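Local coordinates for protein tRNA (guanine(9)-N1)-methyltransferase (Schizosaccharomyces pombe, PDB 4JWG) that methylates N1 of guanosine 9 in cytoplasmic tRNA, using S-adenosyl-L-methionine as the methyl donor, at residues 20-25 with 191-196; 27-32 with 130-135; 35-40 with 74-79; 40-45 with 139-144; 125-130 with 195-200. All coordinates share one frame; numbering follows the deposited sequence.

Contact 1. Residues 20-25 with 191-196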
# COMPACT_ATOMS: atom_id res chain seq x y z
N ARG A 20 16.10 -8.53 10.08
CA ARG A 20 15.15 -9.19 10.90
C ARG A 20 15.30 -10.66 10.80
O ARG A 20 16.04 -11.15 10.00
CB ARG A 20 13.74 -8.81 10.49
CG ARG A 20 12.83 -8.84 11.63
CD ARG A 20 11.44 -8.57 11.18
NE ARG A 20 11.23 -9.15 9.89
CZ ARG A 20 10.47 -10.22 9.71
NH1 ARG A 20 10.29 -10.73 8.51
NH2 ARG A 20 9.90 -10.74 10.76
N ILE A 21 14.56 -11.36 11.62
CA ILE A 21 14.61 -12.78 11.62
C ILE A 21 13.19 -13.21 11.59
O ILE A 21 12.41 -12.89 12.45
CB ILE A 21 15.27 -13.33 12.87
CG1 ILE A 21 16.73 -12.94 12.91
CG2 ILE A 21 15.17 -14.81 12.90
CD1 ILE A 21 17.43 -13.34 14.16
N ARG A 22 12.88 -13.95 10.58
CA ARG A 22 11.53 -14.47 10.36
C ARG A 22 11.43 -15.90 10.90
O ARG A 22 12.26 -16.77 10.56
CB ARG A 22 11.35 -14.54 8.84
CG ARG A 22 9.96 -14.69 8.27
CD ARG A 22 10.10 -14.65 6.75
NE ARG A 22 10.87 -15.80 6.25
CZ ARG A 22 11.31 -15.94 5.00
NH1 ARG A 22 11.08 -15.01 4.08
NH2 ARG A 22 12.00 -17.03 4.66
N LEU A 23 10.39 -16.18 11.68
CA LEU A 23 10.11 -17.55 12.13
C LEU A 23 9.13 -18.27 11.21
O LEU A 23 8.06 -17.75 10.94
CB LEU A 23 9.52 -17.55 13.55
CG LEU A 23 8.86 -18.86 14.05
CD1 LEU A 23 9.90 -19.91 14.50
CD2 LEU A 23 7.81 -18.63 15.17
N GLY A 24 9.47 -19.46 10.74
CA GLY A 24 8.47 -20.31 10.08
C GLY A 24 8.56 -20.44 8.57
O GLY A 24 9.44 -19.85 7.93
N LYS A 25 7.63 -21.22 8.01
CA LYS A 25 7.58 -21.54 6.58
C LYS A 25 6.82 -20.46 5.82
O LYS A 25 5.78 -19.97 6.26
CB LYS A 25 6.92 -22.93 6.33
N TRP A 191 1.75 -7.77 9.60
CA TRP A 191 0.62 -8.21 10.44
C TRP A 191 0.27 -9.65 10.14
O TRP A 191 -0.17 -10.39 11.01
CB TRP A 191 -0.65 -7.38 10.29
CG TRP A 191 -1.75 -7.94 11.22
CD1 TRP A 191 -1.90 -7.65 12.56
CD2 TRP A 191 -2.77 -8.89 10.90
NE1 TRP A 191 -2.96 -8.35 13.07
CE2 TRP A 191 -3.52 -9.11 12.08
CE3 TRP A 191 -3.15 -9.56 9.73
CZ2 TRP A 191 -4.62 -9.99 12.13
CZ3 TRP A 191 -4.21 -10.43 9.77
CH2 TRP A 191 -4.95 -10.64 10.96
N LEU A 192 0.45 -10.02 8.90
CA LEU A 192 0.15 -11.38 8.46
C LEU A 192 1.08 -12.38 9.10
O LEU A 192 0.73 -13.54 9.29
CB LEU A 192 0.27 -11.48 6.94
CG LEU A 192 -0.75 -10.73 6.10
CD1 LEU A 192 -0.28 -10.83 4.68
CD2 LEU A 192 -2.16 -11.30 6.25
N GLU A 193 2.26 -11.92 9.45
CA GLU A 193 3.23 -12.79 10.05
C GLU A 193 2.96 -13.00 11.55
O GLU A 193 2.94 -14.15 12.01
CB GLU A 193 4.63 -12.24 9.78
CG GLU A 193 5.70 -12.81 10.65
CD GLU A 193 7.10 -12.61 10.08
OE1 GLU A 193 7.22 -12.23 8.88
OE2 GLU A 193 8.08 -12.85 10.83
N TYR A 194 2.75 -11.90 12.29
CA TYR A 194 2.60 -11.94 13.74
C TYR A 194 1.14 -11.97 14.22
O TYR A 194 0.89 -12.32 15.39
CB TYR A 194 3.19 -10.70 14.38
CG TYR A 194 4.67 -10.40 14.19
CD1 TYR A 194 5.65 -11.21 14.78
CD2 TYR A 194 5.08 -9.24 13.54
CE1 TYR A 194 6.98 -10.91 14.65
CE2 TYR A 194 6.42 -8.94 13.41
CZ TYR A 194 7.36 -9.78 13.96
OH TYR A 194 8.69 -9.47 13.84
N ARG A 195 0.20 -11.57 13.37
CA ARG A 195 -1.22 -11.39 13.75
C ARG A 195 -1.39 -10.60 15.06
O ARG A 195 -2.30 -10.85 15.83
CB ARG A 195 -2.00 -12.73 13.75
CG ARG A 195 -1.98 -13.43 12.36
CD ARG A 195 -2.86 -14.65 12.30
NE ARG A 195 -4.22 -14.39 11.77
CZ ARG A 195 -4.52 -14.24 10.47
NH1 ARG A 195 -3.57 -14.26 9.52
NH2 ARG A 195 -5.79 -14.03 10.11
N ASP A 196 -0.51 -9.63 15.24
CA ASP A 196 -0.47 -8.78 16.40
C ASP A 196 -0.14 -7.36 15.94
O ASP A 196 1.01 -7.10 15.61
CB ASP A 196 0.65 -9.28 17.30
CG ASP A 196 0.70 -8.53 18.60
OD1 ASP A 196 0.95 -9.16 19.67
OD2 ASP A 196 0.44 -7.30 18.55
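Arg20 and Glu193 reach for each other from opposite directions and meet in a salt bridge. The strong arm runs from Arg20 NH2 to Glu193 OE2 at 2.8 Å, nearly straight and in the guanidinium plane; a weak one joins Arg20 NH1 to Glu193 OE1 at 3.4 Å. Guanidinium and carboxylate planes stand 58° apart, and OE2 is met from above the carboxylate plane. Glu193 spans the gap because its CG lies anti to the backbone N (chi1 164°) and its chain runs on extended. The bridge ties the loop before strand 32-36 to the end of helix 181-194, at the surface of the SPOUT methyltransferase domain. Replacing Glu193 by a glutamine would probably leave the Arg20 guanidinium without its opposite charge. Arg22 crosses Glu193 at about a right angle, its CG 3.7 Å from OE2, while its guanidinium turns away to Thr64 O. The Tyr194 side chain slides past Arg20, bringing OH to 3.5 Å from Arg20 NH2, at the guanidinium edge.

Contact 2. Residues 27-32 with 130-135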
# COMPACT_ATOMS: atom_id res chain seq x y z
N VAL A 27 4.31 -19.20 3.53
CA VAL A 27 3.05 -19.52 2.86
C VAL A 27 2.44 -18.26 2.28
O VAL A 27 2.08 -17.35 3.04
CB VAL A 27 2.02 -20.16 3.84
CG1 VAL A 27 0.77 -20.64 3.06
CG2 VAL A 27 2.66 -21.31 4.61
N PRO A 28 2.31 -18.20 0.93
CA PRO A 28 1.75 -17.02 0.25
C PRO A 28 0.34 -16.73 0.70
O PRO A 28 -0.36 -17.63 1.17
CB PRO A 28 1.76 -17.43 -1.22
CG PRO A 28 2.89 -18.45 -1.32
CD PRO A 28 2.82 -19.21 -0.02
N SER A 29 -0.07 -15.46 0.60
CA SER A 29 -1.41 -15.07 0.98
C SER A 29 -2.28 -14.81 -0.25
O SER A 29 -1.78 -14.38 -1.29
CB SER A 29 -1.34 -13.83 1.87
OG SER A 29 -2.63 -13.21 2.01
N SER A 30 -3.59 -15.05 -0.11
CA SER A 30 -4.59 -14.72 -1.15
C SER A 30 -4.84 -13.24 -1.25
O SER A 30 -5.34 -12.77 -2.27
CB SER A 30 -5.95 -15.33 -0.81
OG SER A 30 -5.79 -16.68 -0.55
N ILE A 31 -4.55 -12.50 -0.19
CA ILE A 31 -4.86 -11.08 -0.14
C ILE A 31 -4.15 -10.32 -1.24
O ILE A 31 -2.99 -10.63 -1.57
CB ILE A 31 -4.45 -10.47 1.18
CG1 ILE A 31 -5.24 -11.10 2.30
CG2 ILE A 31 -4.73 -8.99 1.20
CD1 ILE A 31 -4.71 -10.73 3.66
N ARG A 32 -4.84 -9.34 -1.81
CA ARG A 32 -4.21 -8.48 -2.80
C ARG A 32 -4.07 -7.06 -2.30
O ARG A 32 -4.95 -6.52 -1.64
CB ARG A 32 -4.95 -8.56 -4.13
CG ARG A 32 -4.90 -9.98 -4.71
CD ARG A 32 -6.21 -10.34 -5.36
NE ARG A 32 -7.25 -10.50 -4.36
CZ ARG A 32 -8.54 -10.64 -4.64
NH1 ARG A 32 -8.93 -10.66 -5.90
NH2 ARG A 32 -9.43 -10.77 -3.66
N LEU A 130 -6.98 -8.53 8.73
CA LEU A 130 -7.12 -8.55 7.30
C LEU A 130 -7.77 -9.88 6.87
O LEU A 130 -7.38 -10.94 7.35
CB LEU A 130 -5.74 -8.42 6.64
CG LEU A 130 -4.80 -7.28 7.06
CD1 LEU A 130 -3.45 -7.45 6.39
CD2 LEU A 130 -5.42 -5.92 6.76
N ASP A 131 -8.72 -9.83 5.95
CA ASP A 131 -9.36 -11.04 5.44
C ASP A 131 -8.73 -11.47 4.12
O ASP A 131 -8.42 -10.62 3.28
CB ASP A 131 -10.87 -10.83 5.27
CG ASP A 131 -11.54 -10.22 6.51
OD1 ASP A 131 -11.27 -10.71 7.63
OD2 ASP A 131 -12.34 -9.27 6.38
N GLU A 132 -8.57 -12.79 3.94
CA GLU A 132 -7.89 -13.37 2.79
C GLU A 132 -8.56 -13.06 1.44
O GLU A 132 -7.89 -13.01 0.40
CB GLU A 132 -7.73 -14.91 2.96
CG GLU A 132 -6.66 -15.37 3.97
CD GLU A 132 -5.20 -15.05 3.52
OE1 GLU A 132 -4.80 -15.51 2.41
OE2 GLU A 132 -4.46 -14.37 4.29
N ASP A 133 -9.88 -12.86 1.47
CA ASP A 133 -10.66 -12.55 0.26
C ASP A 133 -10.71 -11.05 -0.16
O ASP A 133 -11.34 -10.72 -1.19
CB ASP A 133 -12.11 -13.12 0.37
CG ASP A 133 -12.88 -12.52 1.55
OD1 ASP A 133 -12.37 -12.60 2.69
OD2 ASP A 133 -13.99 -11.96 1.34
N LYS A 134 -10.08 -10.16 0.61
CA LYS A 134 -10.22 -8.72 0.39
C LYS A 134 -9.04 -8.11 -0.34
O LYS A 134 -8.02 -8.78 -0.56
CB LYS A 134 -10.45 -7.97 1.69
CG LYS A 134 -11.75 -8.30 2.36
CD LYS A 134 -12.86 -7.33 1.98
CE LYS A 134 -14.19 -7.70 2.63
NZ LYS A 134 -14.05 -8.48 3.93
N ILE A 135 -9.22 -6.85 -0.73
CA ILE A 135 -8.29 -6.12 -1.55
C ILE A 135 -8.07 -4.78 -0.91
O ILE A 135 -8.98 -3.95 -0.82
CB ILE A 135 -8.82 -5.91 -2.98
CG1 ILE A 135 -9.15 -7.26 -3.64
CG2 ILE A 135 -7.81 -5.16 -3.85
CD1 ILE A 135 -10.05 -7.11 -4.83
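Glu132 grips the Ser29-Ser30 corner through a chain bent at chi2 (-67°), which folds its carboxylate back over the loop before strand 32-36. Its CB lies near Ser30 CB; at the tip the two oxygens divide the work. OE1 accepts from Ser30 N at 2.8 Å, and weakly from Ser30 OG. OE2 takes the Ser29 hydroxyl, OG to OE2 3.1 Å, and lies beside Ile31 CD1. Ser30 N and Ser29 OG both come on the syn side, somewhat out of the carboxylate plane. Ser29 OG in turn accepts from Ile31 N at 3.0 Å, closing an ST turn. An alanine at Ser29 is likely to open that turn and leave Glu132 OE2 without its hydroxyl donor. Ile31 passes across the glutamate, packing CG1 3.4 Å from Asp131 O and CD1 3.9 Å from Leu130 CB; Leu192 of helix 181-194 covers its end. Farther along, Ile135 CG1 sits over one face of the Arg32 guanidinium, 3.5 Å from NH2, while Arg32 NH1 bonds Gln112. A type I turn, Asp131 to Lys134, leads to Ile135. There Arg32 and Ile135 form a parallel bridge, starting the pairing of neighbouring strands 32-36 and 135-139 in the central SPOUT sheet.

Contact 3. Residues 35-40 with 74-79. With ACY (acetic acid), chain B.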
# COMPACT_ATOMS: atom_id res chain seq x y z
N LEU A 35 -1.36 -0.53 -4.95
CA LEU A 35 -0.82 0.79 -4.78
C LEU A 35 -1.53 1.61 -5.81
O LEU A 35 -1.37 1.44 -7.05
CB LEU A 35 0.69 0.81 -5.04
CG LEU A 35 1.49 -0.17 -4.21
CD1 LEU A 35 2.94 0.08 -4.58
CD2 LEU A 35 1.24 0.00 -2.70
N ASP A 36 -2.35 2.51 -5.30
CA ASP A 36 -3.09 3.33 -6.23
C ASP A 36 -2.26 4.53 -6.74
O ASP A 36 -2.14 5.55 -6.07
CB ASP A 36 -4.39 3.74 -5.61
CG ASP A 36 -5.06 4.82 -6.37
OD1 ASP A 36 -4.79 4.92 -7.60
OD2 ASP A 36 -5.85 5.55 -5.74
N CYS A 37 -1.71 4.40 -7.94
CA CYS A 37 -0.76 5.40 -8.47
C CYS A 37 -1.34 6.52 -9.31
O CYS A 37 -0.62 7.13 -10.10
CB CYS A 37 0.41 4.72 -9.18
SG CYS A 37 1.10 3.30 -8.31
N ALA A 38 -2.62 6.82 -9.11
CA ALA A 38 -3.26 7.84 -9.91
C ALA A 38 -3.04 9.27 -9.46
O ALA A 38 -3.75 10.18 -9.87
CB ALA A 38 -4.72 7.46 -10.00
N PHE A 39 -2.06 9.50 -8.60
CA PHE A 39 -1.93 10.83 -8.00
C PHE A 39 -0.79 11.66 -8.48
O PHE A 39 -0.50 12.66 -7.84
CB PHE A 39 -1.82 10.69 -6.46
CG PHE A 39 -2.99 9.98 -5.84
CD1 PHE A 39 -4.19 10.66 -5.64
CD2 PHE A 39 -2.90 8.65 -5.47
CE1 PHE A 39 -5.29 10.01 -5.13
CE2 PHE A 39 -4.01 7.99 -4.92
CZ PHE A 39 -5.21 8.70 -4.74
N ASP A 40 -0.14 11.28 -9.59
CA ASP A 40 1.06 12.00 -10.08
C ASP A 40 0.87 13.44 -10.55
O ASP A 40 1.86 14.10 -10.86
CB ASP A 40 1.61 11.39 -11.36
CG ASP A 40 2.14 9.97 -11.17
OD1 ASP A 40 2.21 9.41 -10.04
OD2 ASP A 40 2.50 9.40 -12.21
N THR A 74 -1.84 -0.01 -9.77
CA THR A 74 -2.91 0.44 -10.67
C THR A 74 -2.79 1.90 -11.05
O THR A 74 -2.26 2.72 -10.29
CB THR A 74 -4.31 0.15 -10.11
OG1 THR A 74 -4.51 0.87 -8.88
CG2 THR A 74 -4.46 -1.34 -9.84
N ASN A 75 -3.26 2.20 -12.26
CA ASN A 75 -3.01 3.51 -12.87
C ASN A 75 -1.52 3.77 -12.96
O ASN A 75 -1.06 4.93 -12.88
CB ASN A 75 -3.66 4.63 -12.06
CG ASN A 75 -5.10 4.82 -12.39
OD1 ASN A 75 -5.45 5.19 -13.51
ND2 ASN A 75 -5.97 4.55 -11.44
N PHE A 76 -0.75 2.70 -13.15
CA PHE A 76 0.70 2.87 -13.19
C PHE A 76 1.14 3.45 -14.54
O PHE A 76 0.83 2.87 -15.57
CB PHE A 76 1.41 1.55 -12.87
CG PHE A 76 2.85 1.71 -12.59
CD1 PHE A 76 3.80 1.32 -13.54
CD2 PHE A 76 3.27 2.26 -11.40
CE1 PHE A 76 5.17 1.48 -13.29
CE2 PHE A 76 4.64 2.43 -11.13
CZ PHE A 76 5.60 2.05 -12.08
N GLY A 77 1.81 4.60 -14.54
CA GLY A 77 2.22 5.19 -15.80
C GLY A 77 3.02 6.45 -15.63
O GLY A 77 3.53 6.72 -14.54
N GLY A 78 3.13 7.21 -16.71
CA GLY A 78 3.68 8.56 -16.70
C GLY A 78 5.05 8.69 -16.08
O GLY A 78 5.88 7.79 -16.22
N ARG A 79 5.26 9.81 -15.39
CA ARG A 79 6.51 10.14 -14.72
C ARG A 79 6.95 9.10 -13.70
O ARG A 79 8.16 8.99 -13.39
CB ARG A 79 6.37 11.48 -13.99
CG ARG A 79 5.95 12.67 -14.87
CD ARG A 79 6.16 14.00 -14.13
NE ARG A 79 5.05 14.29 -13.21
CZ ARG A 79 5.18 14.87 -12.01
NH1 ARG A 79 6.37 15.24 -11.56
NH2 ARG A 79 4.10 15.08 -11.25
C ACY B . -1.68 9.10 -13.01
O ACY B . -0.92 9.29 -12.01
OXT ACY B . -1.53 8.20 -13.89
CH3 ACY B . -2.88 10.02 -13.15
O HOH W 1 -5.41 3.12 -9.44
O HOH W 2 1.57 6.34 -12.02
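Cys37 and Thr74 pair through the backbone: Cys37 N gives to Thr74 O at 2.9 Å, and Thr74 N to Leu35 O at 3.1 Å, a parallel bridge centred on Asp36 and Thr74. Beside it, Cys37 SG meets the edge of the Phe76 ring, in its plane, 3.9 Å from CD2. Ala38 CB packs against the Asn75 amide, 3.5 Å from ND2. One water gathers the polar ends, donating to Asp36 OD1, accepting from Asn75 ND2 and bonding Thr74 OG1. Asp36 CG lies anti to the backbone N (chi1 167°), a pose in which OD1 can also accept from Ala38 N at 3.3 Å, from above the carboxylate plane, making an Asx turn. Its other oxygen, OD2, is held by Tyr118 and Lys154. Farther out, Arg79 NH1 forms a salt bridge with Asp45; an acetate bonds Asp40 N. This is where parallel strands 32-36 and 70-74 end side by side and release their loops at the C-terminal ends of the sheet strands, with Asp36 close to Gly139 of the S-adenosyl-L-methionine site.

Contact 4. Residues 40-45 with 139-144. With ACY (acetic acid), chain B; ACY (acetic acid), chain C.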
# COMPACT_ATOMS: atom_id res chain seq x y z
N ASP A 40 -0.14 11.28 -9.59
CA ASP A 40 1.06 12.00 -10.08
C ASP A 40 0.87 13.44 -10.55
O ASP A 40 1.86 14.10 -10.86
CB ASP A 40 1.61 11.39 -11.36
CG ASP A 40 2.14 9.97 -11.17
OD1 ASP A 40 2.21 9.41 -10.04
OD2 ASP A 40 2.50 9.40 -12.21
N ASP A 41 -0.39 13.88 -10.64
CA ASP A 41 -0.79 15.31 -10.65
C ASP A 41 -0.27 16.13 -9.46
O ASP A 41 -0.14 17.34 -9.47
CB ASP A 41 -2.30 15.19 -10.30
CG ASP A 41 -3.20 15.09 -11.50
OD1 ASP A 41 -2.71 14.77 -12.60
OD2 ASP A 41 -4.44 15.31 -11.35
N LEU A 42 -0.08 15.43 -8.37
CA LEU A 42 -0.02 16.08 -7.09
C LEU A 42 1.43 16.36 -6.80
O LEU A 42 1.74 17.36 -6.17
CB LEU A 42 -0.88 15.32 -6.08
CG LEU A 42 -2.35 15.31 -6.48
CD1 LEU A 42 -3.20 14.66 -5.41
CD2 LEU A 42 -2.83 16.75 -6.75
N MET A 43 2.32 15.51 -7.31
CA MET A 43 3.71 15.62 -6.94
C MET A 43 4.76 16.28 -7.83
O MET A 43 4.68 16.18 -9.05
CB MET A 43 4.05 14.16 -6.70
CG MET A 43 3.39 13.58 -5.47
SD MET A 43 3.53 11.78 -5.41
CE MET A 43 2.16 11.28 -6.45
N ASN A 44 5.77 16.89 -7.25
CA ASN A 44 6.85 17.37 -8.05
C ASN A 44 7.78 16.24 -8.34
O ASN A 44 7.60 15.18 -7.84
CB ASN A 44 7.59 18.46 -7.32
CG ASN A 44 8.17 17.98 -6.06
OD1 ASN A 44 8.51 18.74 -5.19
ND2 ASN A 44 8.24 16.69 -5.93
N ASP A 45 8.79 16.47 -9.15
CA ASP A 45 9.77 15.42 -9.53
C ASP A 45 10.40 14.76 -8.30
O ASP A 45 10.49 13.52 -8.23
CB ASP A 45 10.89 15.96 -10.41
CG ASP A 45 10.42 16.37 -11.79
OD1 ASP A 45 11.11 17.21 -12.41
OD2 ASP A 45 9.35 15.87 -12.23
N GLY A 139 -2.93 4.62 -1.16
CA GLY A 139 -2.78 5.70 -2.11
C GLY A 139 -1.32 5.97 -2.40
O GLY A 139 -0.54 6.25 -1.48
N ALA A 140 -0.91 5.86 -3.66
CA ALA A 140 0.49 6.09 -3.94
C ALA A 140 0.71 7.61 -4.06
O ALA A 140 0.75 8.20 -5.15
CB ALA A 140 0.96 5.33 -5.21
N ILE A 141 0.84 8.22 -2.89
CA ILE A 141 0.90 9.68 -2.73
C ILE A 141 1.94 10.01 -1.63
O ILE A 141 1.99 9.33 -0.60
CB ILE A 141 -0.54 10.28 -2.42
CG1 ILE A 141 -0.54 11.80 -2.25
CG2 ILE A 141 -1.13 9.66 -1.18
CD1 ILE A 141 -0.06 12.60 -3.48
N VAL A 142 2.77 11.02 -1.87
CA VAL A 142 3.83 11.47 -0.94
C VAL A 142 3.35 12.78 -0.26
O VAL A 142 2.64 13.56 -0.87
CB VAL A 142 5.20 11.65 -1.70
CG1 VAL A 142 6.07 12.69 -1.09
CG2 VAL A 142 5.94 10.35 -1.72
N ASP A 143 3.71 12.98 1.02
CA ASP A 143 3.28 14.14 1.80
C ASP A 143 1.76 14.22 1.70
O ASP A 143 1.22 15.26 1.33
CB ASP A 143 3.96 15.44 1.29
CG ASP A 143 4.06 16.54 2.37
OD1 ASP A 143 5.07 16.55 3.12
OD2 ASP A 143 3.14 17.37 2.47
N LYS A 144 1.10 13.12 1.97
CA LYS A 144 -0.32 13.07 1.77
C LYS A 144 -1.01 14.03 2.69
O LYS A 144 -2.21 14.14 2.68
CB LYS A 144 -0.82 11.66 2.03
CG LYS A 144 -1.07 11.34 3.45
CD LYS A 144 -0.13 10.28 3.94
CE LYS A 144 -0.33 9.98 5.40
NZ LYS A 144 -0.22 8.54 5.71
C ACY B . -1.68 9.10 -13.01
O ACY B . -0.92 9.29 -12.01
OXT ACY B . -1.53 8.20 -13.89
CH3 ACY B . -2.88 10.02 -13.15
C ACY C . -2.77 5.89 2.41
O ACY C . -3.71 5.23 1.80
OXT ACY C . -2.31 5.76 3.64
CH3 ACY C . -2.10 6.94 1.57
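The two loops pass each other without pairing, their nearest CA atoms, those of Met43 and Val142, 7.3 Å apart, and the second is kinked by an inverse gamma turn centred on Ala140. Side chains fill the space between. Met43 points toward the other loop and bends at its last torsion (chi3 -83°), which turns CE back to Ala140 O at 3.6 Å and Ile141 CD1 at 3.9 Å. Its SD lies 3.7 Å from Val142 N and 4.1 Å from Val142 CB, the two side chains crossing at about a right angle. Ile141 answers with its longer branch: CG1 is anti to the backbone N (chi1 -180°), and this brings CD1 against both Met43 CE and Leu42 CB, the latter 3.9 Å away. Its other branch, CG2, faces the methyl of an acetate, probably from the crystallisation liquor, whose atom O accepts from Gly139 N at 3.1 Å. Leu51 of helix 45-63 also packs on Met43, and Tyr147 on Ile141. Gly139, Asp143 and Lys144 all belong to the S-adenosyl-L-methionine site, and Asp143 is the proton acceptor of the reaction. Between these two segments the chemistry is apolar: Leu42 and Met43 press on Ile141 and Val142, two of the three residues between Gly139 and Asp143, by shape and dispersion rather than by directed bonds, consistent with holding the 139-144 segment in place.

Contact 5. Residues 125-130 with 195-200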
# COMPACT_ATOMS: atom_id res chain seq x y z
N ASN A 125 -13.94 3.98 10.25
CA ASN A 125 -13.67 2.56 10.38
C ASN A 125 -12.26 2.19 10.72
O ASN A 125 -11.34 2.88 10.37
CB ASN A 125 -14.02 1.85 9.10
CG ASN A 125 -15.48 1.91 8.80
OD1 ASN A 125 -16.31 2.04 9.73
ND2 ASN A 125 -15.82 1.82 7.52
N THR A 126 -12.10 1.07 11.39
CA THR A 126 -10.79 0.58 11.72
C THR A 126 -10.73 -0.90 11.42
O THR A 126 -11.60 -1.68 11.87
CB THR A 126 -10.44 0.83 13.18
OG1 THR A 126 -10.78 2.16 13.53
CG2 THR A 126 -8.98 0.65 13.40
N ILE A 127 -9.70 -1.28 10.67
CA ILE A 127 -9.31 -2.68 10.53
C ILE A 127 -8.92 -3.28 11.86
O ILE A 127 -8.14 -2.71 12.61
CB ILE A 127 -8.08 -2.83 9.62
CG1 ILE A 127 -8.47 -2.52 8.19
CG2 ILE A 127 -7.58 -4.24 9.66
CD1 ILE A 127 -9.71 -3.27 7.79
N THR A 128 -9.41 -4.46 12.15
CA THR A 128 -8.87 -5.18 13.31
C THR A 128 -8.12 -6.45 12.88
O THR A 128 -7.34 -6.98 13.66
CB THR A 128 -9.94 -5.45 14.37
OG1 THR A 128 -11.04 -6.16 13.79
CG2 THR A 128 -10.48 -4.13 14.92
N GLU A 129 -8.37 -6.88 11.64
CA GLU A 129 -7.74 -8.04 11.00
C GLU A 129 -7.85 -7.87 9.48
O GLU A 129 -8.73 -7.19 9.00
CB GLU A 129 -8.45 -9.35 11.35
CG GLU A 129 -8.47 -9.74 12.80
CD GLU A 129 -9.92 -9.90 13.29
OE1 GLU A 129 -10.35 -9.12 14.20
OE2 GLU A 129 -10.62 -10.80 12.71
N LEU A 130 -6.98 -8.53 8.73
CA LEU A 130 -7.12 -8.55 7.30
C LEU A 130 -7.77 -9.88 6.87
O LEU A 130 -7.38 -10.94 7.35
CB LEU A 130 -5.74 -8.42 6.64
CG LEU A 130 -4.80 -7.28 7.06
CD1 LEU A 130 -3.45 -7.45 6.39
CD2 LEU A 130 -5.42 -5.92 6.76
N ARG A 195 0.20 -11.57 13.37
CA ARG A 195 -1.22 -11.39 13.75
C ARG A 195 -1.39 -10.60 15.06
O ARG A 195 -2.30 -10.85 15.83
CB ARG A 195 -2.00 -12.73 13.75
CG ARG A 195 -1.98 -13.43 12.36
CD ARG A 195 -2.86 -14.65 12.30
NE ARG A 195 -4.22 -14.39 11.77
CZ ARG A 195 -4.52 -14.24 10.47
NH1 ARG A 195 -3.57 -14.26 9.52
NH2 ARG A 195 -5.79 -14.03 10.11
N ASP A 196 -0.51 -9.63 15.24
CA ASP A 196 -0.47 -8.78 16.40
C ASP A 196 -0.14 -7.36 15.94
O ASP A 196 1.01 -7.10 15.61
CB ASP A 196 0.65 -9.28 17.30
CG ASP A 196 0.70 -8.53 18.60
OD1 ASP A 196 0.95 -9.16 19.67
OD2 ASP A 196 0.44 -7.30 18.55
N TRP A 197 -1.11 -6.45 15.94
CA TRP A 197 -0.88 -5.12 15.32
C TRP A 197 0.27 -4.31 15.93
O TRP A 197 0.92 -3.51 15.26
CB TRP A 197 -2.15 -4.28 15.30
CG TRP A 197 -3.14 -4.71 14.29
CD1 TRP A 197 -4.29 -5.36 14.53
CD2 TRP A 197 -3.09 -4.52 12.86
NE1 TRP A 197 -4.97 -5.60 13.36
CE2 TRP A 197 -4.25 -5.10 12.31
CE3 TRP A 197 -2.16 -3.91 11.99
CZ2 TRP A 197 -4.53 -5.10 10.93
CZ3 TRP A 197 -2.43 -3.90 10.60
CH2 TRP A 197 -3.62 -4.51 10.09
N GLU A 198 0.53 -4.52 17.21
CA GLU A 198 1.59 -3.84 17.90
C GLU A 198 2.98 -4.40 17.60
O GLU A 198 3.92 -3.63 17.49
CB GLU A 198 1.31 -3.88 19.41
CG GLU A 198 2.53 -3.87 20.31
CD GLU A 198 2.20 -3.51 21.75
OE1 GLU A 198 1.40 -4.21 22.42
OE2 GLU A 198 2.75 -2.49 22.21
N LYS A 199 3.11 -5.73 17.49
CA LYS A 199 4.42 -6.33 17.14
C LYS A 199 4.74 -5.83 15.76
O LYS A 199 5.88 -5.38 15.51
CB LYS A 199 4.39 -7.87 17.12
CG LYS A 199 4.17 -8.53 18.48
CD LYS A 199 4.14 -10.10 18.42
N ALA A 200 3.72 -5.86 14.89
CA ALA A 200 3.83 -5.39 13.50
C ALA A 200 4.24 -3.93 13.44
O ALA A 200 5.17 -3.57 12.71
CB ALA A 200 2.53 -5.61 12.73
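Trp197 directs its indole into the 125-130 loop, where NE1 donates to Thr128 O at 2.8 Å. The oxygen lies in the indole plane, and the N-H points at it almost straight (163°), yet NE1 sits above the Thr128 carbonyl plane, 74° out of it. The first torsion sets this up: CG is anti to the carbonyl carbon (chi1 -75°), sending the ring toward the loop. Along the benzo side, Ile127 CG2 comes obliquely to CZ2 at 3.4 Å; that methyl is the branch anti to the backbone N. Leu130 CD2 meets the ring edge, 4.0 Å from CH2. Trp191 of helix 181-194 stacks on the indole, and Leu165 of the S-adenosyl-L-methionine site touches it. Behind the tryptophan, Asp196 caps helix 197-204, its OD2 accepting from Lys199 N at 3.3 Å and weakly from Glu198 N. The Thr128 bond satisfies the single polar atom of a buried indole and fixes the ring's direction, while its benzo carbons pack against Ile127 and Leu130.

Contact 1 is the surface clasp, held mainly by charge, whereas contact 4 is buried and held by apolar packing, with no hydrogen bond between its segments; contacts 2, 3 and 5 are partly buried and mix backbone or polar bonds with packing. Strand 32-36 serves two of them, pairing with 135-139 in contact 2 and with 70-74 in contact 3, at its two ends. Contacts 3 and 4 lie 9 Å apart between centres, share Asp40 and are joined by Asp36 O meeting Ala140 N. Across the chain's centre, contacts 1 and 5 share Arg195 and Asp196, and the Trp191-Trp197 stack joins their successive helices. Leu130 belongs to both contacts 2 and 5, and Leu192 packs on Ile31, linking contact 1 to contact 2.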